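Long-range contacts in lipoprotein (Paraburkholderia phytofirmans, PDB 5T10), which forms a twelve-subunit periplasmic assembly and probably helps guide Pel polysaccharide to its export across the outer membrane: residues B[13-18]-B[50-55]; B[21-26]-B[55-60]; B[104-109]-B[135-140]. All blocks are in the same frame, centred on the assembly; numbering follows the deposited sequence.

Contact 1: residues B[13-18]-B[50-55]; sequences PALARG and GGIADV
This is a loop-to-loop contact at one end of the sheet, where the loop between strands 5-9 and 21-28 meets the turn between helix 35-49 and strand 55-57. Its one direct hydrogen bond runs from Ala-53 N to Arg-17 O (3.0 Å), with the donor nitrogen in the plane of the carbonyl. The same carbonyl takes a hydrogen from a water that in turn accepts from Asp-54 N, so two successive amides of 50-55 serve one oxygen, one directly and one through water. The Arg-17 chain, bent at chi3 (52°), folds back over Gly-51: Gly-51 O lies above one face of the guanidinium, 3.2 Å from NH1 but at a poor angle for a hydrogen bond, and CG rests 3.3 Å from the same oxygen. Deeper in, CD1 of Ile-52 reaches Ala-16 O and lies 4.0 Å from CB of Leu-15. Ala-158 touches Arg-17 and Ile-52, bringing the C-terminal residues into the packing, while Asp-54 forms a salt bridge with Lys-20. Gly-51, with positive phi, closes the helix in a Schellman motif, the turn through which this beta-alpha-beta unit passes from helix 35-49 into strand 55-57.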
loop_
_atom_site.group_PDB
_atom_site.type_symbol
_atom_site.label_atom_id
_atom_site.label_comp_id
_atom_site.label_asym_id
_atom_site.label_seq_id
_atom_site.Cartn_x
_atom_site.Cartn_y
_atom_site.Cartn_z
ATOM N N PRO B 13 54.385 -7.199 -10.028
ATOM C CA PRO B 13 55.604 -6.420 -10.256
ATOM C C PRO B 13 55.699 -5.275 -9.263
ATOM O O PRO B 13 54.696 -4.895 -8.673
ATOM C CB PRO B 13 55.415 -5.866 -11.676
ATOM C CG PRO B 13 53.941 -5.916 -11.918
ATOM C CD PRO B 13 53.458 -7.121 -11.170
ATOM N N ALA B 14 56.911 -4.776 -9.054
ATOM C CA ALA B 14 57.112 -3.518 -8.364
ATOM C C ALA B 14 56.939 -2.434 -9.410
ATOM O O ALA B 14 57.696 -2.365 -10.375
ATOM C CB ALA B 14 58.479 -3.464 -7.756
ATOM N N LEU B 15 55.899 -1.627 -9.225
ATOM C CA LEU B 15 55.522 -0.582 -10.162
ATOM C C LEU B 15 56.412 0.632 -10.016
ATOM O O LEU B 15 56.865 0.946 -8.914
ATOM C CB LEU B 15 54.070 -0.169 -9.923
ATOM C CG LEU B 15 53.010 -1.168 -10.374
ATOM C CD1 LEU B 15 51.609 -0.657 -10.055
ATOM C CD2 LEU B 15 53.150 -1.406 -11.852
ATOM N N ALA B 16 56.648 1.319 -11.127
ATOM C CA ALA B 16 57.427 2.557 -11.081
ATOM C C ALA B 16 56.565 3.797 -10.830
ATOM O O ALA B 16 55.369 3.812 -11.129
ATOM C CB ALA B 16 58.224 2.729 -12.353
ATOM N N ARG B 17 57.179 4.833 -10.277
ATOM C CA ARG B 17 56.494 6.106 -10.093
ATOM C C ARG B 17 56.037 6.670 -11.443
ATOM O O ARG B 17 54.974 7.288 -11.544
ATOM C CB ARG B 17 57.380 7.106 -9.345
ATOM C CG ARG B 17 57.493 6.853 -7.844
ATOM C CD ARG B 17 58.050 8.070 -7.105
ATOM N NE ARG B 17 57.307 9.296 -7.415
ATOM C CZ ARG B 17 56.277 9.761 -6.710
ATOM N NH1 ARG B 17 55.852 9.116 -5.634
ATOM N NH2 ARG B 17 55.672 10.878 -7.084
ATOM N N GLY B 18 56.828 6.413 -12.481
ATOM C CA GLY B 18 56.531 6.872 -13.825
ATOM C C GLY B 18 55.861 5.851 -14.733
ATOM O O GLY B 18 55.813 6.035 -15.950
ATOM N N GLY B 50 49.615 6.220 -3.598
ATOM C CA GLY B 50 50.593 5.156 -3.470
ATOM C C GLY B 50 51.874 5.487 -4.208
ATOM O O GLY B 50 52.799 4.680 -4.270
ATOM N N GLY B 51 51.910 6.679 -4.788
ATOM C CA GLY B 51 53.103 7.174 -5.430
ATOM C C GLY B 51 53.113 7.011 -6.931
ATOM O O GLY B 51 54.172 7.109 -7.542
ATOM N N ILE B 52 51.963 6.746 -7.546
ATOM C CA ILE B 52 51.959 6.595 -9.007
ATOM C C ILE B 52 51.565 7.887 -9.696
ATOM O O ILE B 52 50.399 8.262 -9.703
ATOM C CB ILE B 52 51.071 5.444 -9.512
ATOM C CG1 ILE B 52 51.383 4.148 -8.765
ATOM C CG2 ILE B 52 51.282 5.247 -11.011
ATOM C CD1 ILE B 52 52.734 3.525 -9.150
ATOM N N ALA B 53 52.551 8.543 -10.290
ATOM C CA ALA B 53 52.420 9.913 -10.777
ATOM C C ALA B 53 51.290 10.136 -11.776
ATOM O O ALA B 53 50.410 10.964 -11.543
ATOM C CB ALA B 53 53.747 10.391 -11.364
ATOM N N ASP B 54 51.323 9.410 -12.886
ATOM C CA ASP B 54 50.306 9.580 -13.914
ATOM C C ASP B 54 49.249 8.471 -13.836
ATOM O O ASP B 54 49.495 7.342 -14.262
ATOM C CB ASP B 54 50.956 9.610 -15.301
ATOM C CG ASP B 54 50.005 10.097 -16.392
ATOM O OD1 ASP B 54 48.771 10.118 -16.166
ATOM O OD2 ASP B 54 50.500 10.456 -17.487
ATOM N N VAL B 55 48.081 8.803 -13.286
ATOM C CA VAL B 55 46.949 7.873 -13.223
ATOM C C VAL B 55 45.720 8.497 -13.869
ATOM O O VAL B 55 45.343 9.621 -13.539
ATOM C CB VAL B 55 46.586 7.481 -11.778
ATOM C CG1 VAL B 55 45.308 6.662 -11.770
ATOM C CG2 VAL B 55 47.699 6.690 -11.135
HETATM O O HOH W 1 52.975 7.226 -13.571
#

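Contact 2: residues B[21-26]-B[55-60]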
loop_
_atom_site.group_PDB
_atom_site.type_symbol
_atom_site.label_atom_id
_atom_site.label_comp_id
_atom_site.label_asym_id
_atom_site.label_seq_id
_atom_site.Cartn_x
_atom_site.Cartn_y
_atom_site.Cartn_z
ATOM N N VAL B 21 49.182 4.527 -15.636
ATOM C CA VAL B 21 48.132 3.552 -15.386
ATOM C C VAL B 21 46.764 4.084 -15.783
ATOM O O VAL B 21 46.385 5.203 -15.420
ATOM C CB VAL B 21 48.110 3.130 -13.904
ATOM C CG1 VAL B 21 46.891 2.234 -13.607
ATOM C CG2 VAL B 21 49.420 2.446 -13.533
ATOM N N ALA B 22 46.025 3.268 -16.525
ATOM C CA ALA B 22 44.665 3.597 -16.925
ATOM C C ALA B 22 43.682 2.804 -16.074
ATOM O O ALA B 22 43.755 1.574 -16.039
ATOM C CB ALA B 22 44.465 3.271 -18.391
ATOM N N VAL B 23 42.785 3.509 -15.375
ATOM C CA VAL B 23 41.717 2.864 -14.619
ATOM C C VAL B 23 40.494 2.822 -15.525
ATOM O O VAL B 23 39.981 3.868 -15.951
ATOM C CB VAL B 23 41.402 3.600 -13.303
ATOM C CG1 VAL B 23 40.274 2.897 -12.542
ATOM C CG2 VAL B 23 42.645 3.700 -12.442
ATOM N N VAL B 24 40.051 1.605 -15.831
ATOM C CA VAL B 24 39.090 1.372 -16.901
ATOM C C VAL B 24 37.912 0.534 -16.425
ATOM O O VAL B 24 38.114 -0.553 -15.891
ATOM C CB VAL B 24 39.754 0.616 -18.077
ATOM C CG1 VAL B 24 38.730 0.245 -19.126
ATOM C CG2 VAL B 24 40.852 1.448 -18.689
ATOM N N SER B 25 36.702 1.051 -16.645
ATOM C CA SER B 25 35.420 0.390 -16.339
ATOM C C SER B 25 35.452 -0.724 -15.294
ATOM O O SER B 25 35.734 -1.882 -15.606
ATOM C CB SER B 25 34.756 -0.122 -17.616
ATOM O OG SER B 25 35.439 -1.252 -18.107
ATOM N N ILE B 26 35.182 -0.350 -14.052
ATOM C CA ILE B 26 35.082 -1.311 -12.976
ATOM C C ILE B 26 33.630 -1.714 -12.943
ATOM O O ILE B 26 32.758 -0.892 -12.680
ATOM C CB ILE B 26 35.543 -0.704 -11.642
ATOM C CG1 ILE B 26 37.078 -0.717 -11.577
ATOM C CG2 ILE B 26 34.936 -1.438 -10.460
ATOM C CD1 ILE B 26 37.660 -0.128 -10.312
ATOM N N VAL B 55 48.081 8.803 -13.286
ATOM C CA VAL B 55 46.949 7.873 -13.223
ATOM C C VAL B 55 45.720 8.497 -13.869
ATOM O O VAL B 55 45.343 9.621 -13.539
ATOM C CB VAL B 55 46.586 7.481 -11.778
ATOM C CG1 VAL B 55 45.308 6.662 -11.770
ATOM C CG2 VAL B 55 47.699 6.690 -11.135
ATOM N N ARG B 56 45.088 7.767 -14.779
ATOM C CA ARG B 56 43.950 8.297 -15.523
ATOM C C ARG B 56 42.776 7.324 -15.594
ATOM O O ARG B 56 42.961 6.143 -15.836
ATOM C CB ARG B 56 44.392 8.705 -16.929
ATOM C CG ARG B 56 45.256 9.952 -16.955
ATOM C CD ARG B 56 44.514 11.123 -16.303
ATOM N NE ARG B 56 45.227 12.385 -16.460
ATOM C CZ ARG B 56 45.079 13.199 -17.499
ATOM N NH1 ARG B 56 44.242 12.875 -18.478
ATOM N NH2 ARG B 56 45.770 14.333 -17.561
ATOM N N ILE B 57 41.569 7.830 -15.377
ATOM C CA ILE B 57 40.356 7.023 -15.467
ATOM C C ILE B 57 39.774 7.124 -16.867
ATOM O O ILE B 57 39.604 8.221 -17.399
ATOM C CB ILE B 57 39.285 7.497 -14.461
ATOM C CG1 ILE B 57 39.746 7.264 -13.020
ATOM C CG2 ILE B 57 37.956 6.787 -14.706
ATOM C CD1 ILE B 57 38.837 7.936 -11.978
ATOM N N ALA B 58 39.467 5.976 -17.460
ATOM C CA ALA B 58 38.856 5.940 -18.781
ATOM C C ALA B 58 37.479 6.603 -18.759
ATOM O O ALA B 58 36.845 6.690 -17.706
ATOM C CB ALA B 58 38.748 4.496 -19.266
ATOM N N PRO B 59 37.014 7.085 -19.926
ATOM C CA PRO B 59 35.656 7.629 -20.077
ATOM C C PRO B 59 34.565 6.594 -19.835
ATOM O O PRO B 59 34.821 5.560 -19.220
ATOM C CB PRO B 59 35.614 8.078 -21.542
ATOM C CG PRO B 59 36.754 7.361 -22.209
ATOM C CD PRO B 59 37.805 7.248 -21.159
ATOM N N ALA B 60 33.361 6.880 -20.322
ATOM C CA ALA B 60 32.203 6.004 -20.143
ATOM C C ALA B 60 32.497 4.543 -20.481
ATOM O O ALA B 60 33.070 4.230 -21.528
ATOM C CB ALA B 60 31.041 6.506 -20.975
#
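Three backbone hydrogen bonds join Val-21 and Val-23 to Arg-56 and Ala-58, in parallel pairing. Arg-56 N donates to Val-21 O at 2.9 Å, Val-23 N to Arg-56 O at 2.7 Å, and Ala-58 N to Val-23 O at 2.6 Å. Arg-56 thus uses both its N-H and its C=O on the neighbouring strand, bonding to the residues before and after Ala-22, and Val-23 does likewise with Arg-56 and Ala-58. The same carbonyls also receive CA-H...O contacts; the shortest brings Ile-57 CA to 3.2 Å from Val-23 O. Axes of 21-23 and 55-57 approach to 4.6 Å and diverge by 25°, a modest twist.

Val-21, Val-23, Val-55 and Ile-57 project from one face of the sheet, Ala-22 and Arg-56 from the other. On the valine face, CG2 of Val-23 meets CG1 of Val-55 at 4.0 Å, the two side chains crossing at a slant. CG1 of Ile-57, beside its own backbone N (chi1 -66°), rises off the sheet alongside Val-23 CB, 4.0 Å away, and CD1 turns away from 21-26. Helix 35-49 covers this face, with Leu-47 on Val-21 and Val-55, and Ala-44 on Ile-57. Past the paired residues, CG2 of Val-24 touches CB of Ala-58 at 3.7 Å, and Trp-82 of helix 80-85 packs against both. Arg-56 directs its guanidinium away from 21-26, and the residue packs on Gly-123 of a neighbouring subunit.

Strand 21-28, helix 35-49 and strand 55-57 form a beta-alpha-beta crossover that places 55-57 at the margin of the sheet within the chain. Main-chain hydrogen bonds hold the strands together, and the branched aliphatic side chains give helix 35-49 an apolar surface to pack on.

Contact 3: residues B[104-109]-B[135-140]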
loop_
_atom_site.group_PDB
_atom_site.type_symbol
_atom_site.label_atom_id
_atom_site.label_comp_id
_atom_site.label_asym_id
_atom_site.label_seq_id
_atom_site.Cartn_x
_atom_site.Cartn_y
_atom_site.Cartn_z
ATOM N N GLY B 104 17.788 -2.865 7.039
ATOM C CA GLY B 104 17.305 -2.426 8.336
ATOM C C GLY B 104 18.110 -1.321 8.993
ATOM O O GLY B 104 19.230 -1.007 8.585
ATOM N N VAL B 105 17.519 -0.726 10.021
ATOM C CA VAL B 105 18.191 0.259 10.854
ATOM C C VAL B 105 19.458 -0.363 11.424
ATOM O O VAL B 105 19.466 -1.535 11.791
ATOM C CB VAL B 105 17.252 0.721 11.994
ATOM C CG1 VAL B 105 17.999 1.561 13.014
ATOM C CG2 VAL B 105 16.075 1.482 11.418
ATOM N N ASP B 106 20.531 0.416 11.466
ATOM C CA ASP B 106 21.832 -0.079 11.909
ATOM C C ASP B 106 22.313 -1.303 11.133
ATOM O O ASP B 106 22.867 -2.235 11.718
ATOM C CB ASP B 106 21.839 -0.355 13.416
ATOM C CG ASP B 106 21.938 0.920 14.241
ATOM O OD1 ASP B 106 23.073 1.425 14.400
ATOM O OD2 ASP B 106 20.891 1.417 14.727
ATOM N N GLY B 107 22.102 -1.299 9.820
ATOM C CA GLY B 107 22.704 -2.302 8.956
ATOM C C GLY B 107 24.157 -1.966 8.640
ATOM O O GLY B 107 24.461 -0.880 8.140
ATOM N N GLU B 108 25.072 -2.882 8.930
ATOM C CA GLU B 108 26.477 -2.558 8.729
ATOM C C GLU B 108 26.804 -2.468 7.239
ATOM O O GLU B 108 26.139 -3.090 6.420
ATOM C CB GLU B 108 27.396 -3.529 9.475
ATOM C CG GLU B 108 27.159 -4.996 9.186
ATOM C CD GLU B 108 26.439 -5.696 10.317
ATOM O OE1 GLU B 108 25.281 -5.316 10.616
ATOM O OE2 GLU B 108 27.041 -6.619 10.908
ATOM N N PRO B 109 27.784 -1.626 6.879
ATOM C CA PRO B 109 28.202 -1.541 5.478
ATOM C C PRO B 109 29.032 -2.758 5.077
ATOM O O PRO B 109 29.774 -3.316 5.892
ATOM C CB PRO B 109 29.068 -0.276 5.447
ATOM C CG PRO B 109 29.570 -0.143 6.835
ATOM C CD PRO B 109 28.458 -0.620 7.716
ATOM N N GLY B 135 31.594 -3.688 7.705
ATOM C CA GLY B 135 31.948 -2.583 8.563
ATOM C C GLY B 135 31.265 -2.610 9.907
ATOM O O GLY B 135 30.455 -3.479 10.200
ATOM N N TRP B 136 31.642 -1.642 10.730
ATOM C CA TRP B 136 30.976 -1.296 11.973
ATOM C C TRP B 136 29.616 -0.720 11.581
ATOM O O TRP B 136 29.517 -0.043 10.565
ATOM C CB TRP B 136 31.831 -0.209 12.602
ATOM C CG TRP B 136 31.621 0.118 14.029
ATOM C CD1 TRP B 136 30.480 0.587 14.613
ATOM C CD2 TRP B 136 32.618 0.086 15.055
ATOM N NE1 TRP B 136 30.698 0.815 15.954
ATOM C CE2 TRP B 136 32.003 0.516 16.248
ATOM C CE3 TRP B 136 33.968 -0.283 15.084
ATOM C CZ2 TRP B 136 32.693 0.593 17.455
ATOM C CZ3 TRP B 136 34.649 -0.213 16.284
ATOM C CH2 TRP B 136 34.011 0.220 17.454
ATOM N N SER B 137 28.568 -0.978 12.358
ATOM C CA SER B 137 27.234 -0.442 12.039
ATOM C C SER B 137 27.151 1.083 12.190
ATOM O O SER B 137 26.267 1.724 11.622
ATOM C CB SER B 137 26.134 -1.120 12.869
ATOM O OG SER B 137 26.243 -0.792 14.243
ATOM N N ARG B 138 28.074 1.652 12.960
ATOM C CA ARG B 138 28.213 3.099 13.065
ATOM C C ARG B 138 29.314 3.600 12.125
ATOM O O ARG B 138 30.050 4.534 12.451
ATOM C CB ARG B 138 28.520 3.507 14.508
ATOM N N SER B 139 29.425 2.967 10.961
ATOM C CA SER B 139 30.394 3.371 9.949
ATOM C C SER B 139 29.700 3.658 8.632
ATOM O O SER B 139 28.603 3.156 8.372
ATOM C CB SER B 139 31.440 2.286 9.737
ATOM O OG SER B 139 32.348 2.257 10.817
ATOM N N GLY B 140 30.333 4.479 7.806
ATOM C CA GLY B 140 29.801 4.765 6.491
ATOM C C GLY B 140 30.263 3.735 5.477
ATOM O O GLY B 140 31.316 3.133 5.630
#
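Glu-108 and Pro-109 run alongside Gly-135 to Ser-137, each segment carrying a beta turn: type II over Gly-104 to Gly-107 and type I over Trp-136 to Ser-139. Gly-135 N donates to Pro-109 O at 2.6 Å, with an N-H...O angle of 168°. Beyond this bond the backbones stay close, Glu-108 CA lying 4.0 Å from Ser-137 CA.

Pro-109 carries much of the packing. Its CD sits 3.1 Å from Trp-136 O, the carbonyl that also accepts the weak turn bond from Ser-139 N, while CG faces Ser-139 O at 3.8 Å. Leu-141 and Val-144 of helix 141-152 touch the same proline, so it is wedged between the turn and the helix that begins just after Gly-140, its N-cap residue. The segments thus join the start of strand 109-119 to the end of its antiparallel partner 125-134, away from the hairpin turn linking them and at subunit interfaces of the dodecamer.

Glu-108 brings CB to 3.1 Å from Gly-135 O; with CG set between the backbone N and the carbonyl carbon (chi1 53°) and a bend at chi2, the carboxylate leads away from 135-140 and makes a long, weak ion pair with Lys-102 of the same chain. Farther out, CB of Ser-137 lies 3.6 Å from Asp-106 O. Lys-102 of a neighbouring subunit donates to both Ser-137 O and Ser-139 O, and Arg-138 of a third subunit packs on Glu-108.

In the fold
Contacts 1 and 2 form one continuous region, with centres 15 Å apart. They share Val-55, their segments alternate along the chain, and they meet through a probable hydrogen bond between Asp-54 O and Val-21 N (3.1 Å) and through packing of Ile-52 on Val-21. Contact 1 therefore leads directly into the parallel strand pairing of contact 2. Contact 3 lies on the opposite side of the chain's centre, its centre 34 Å from that of contact 1 and 30 Å from that of contact 2; nearest atoms are about 21 and 17 Å away. No other subunit of the assembly touches contact 1, one reaches contact 2 at Arg-56, and two reach contact 3.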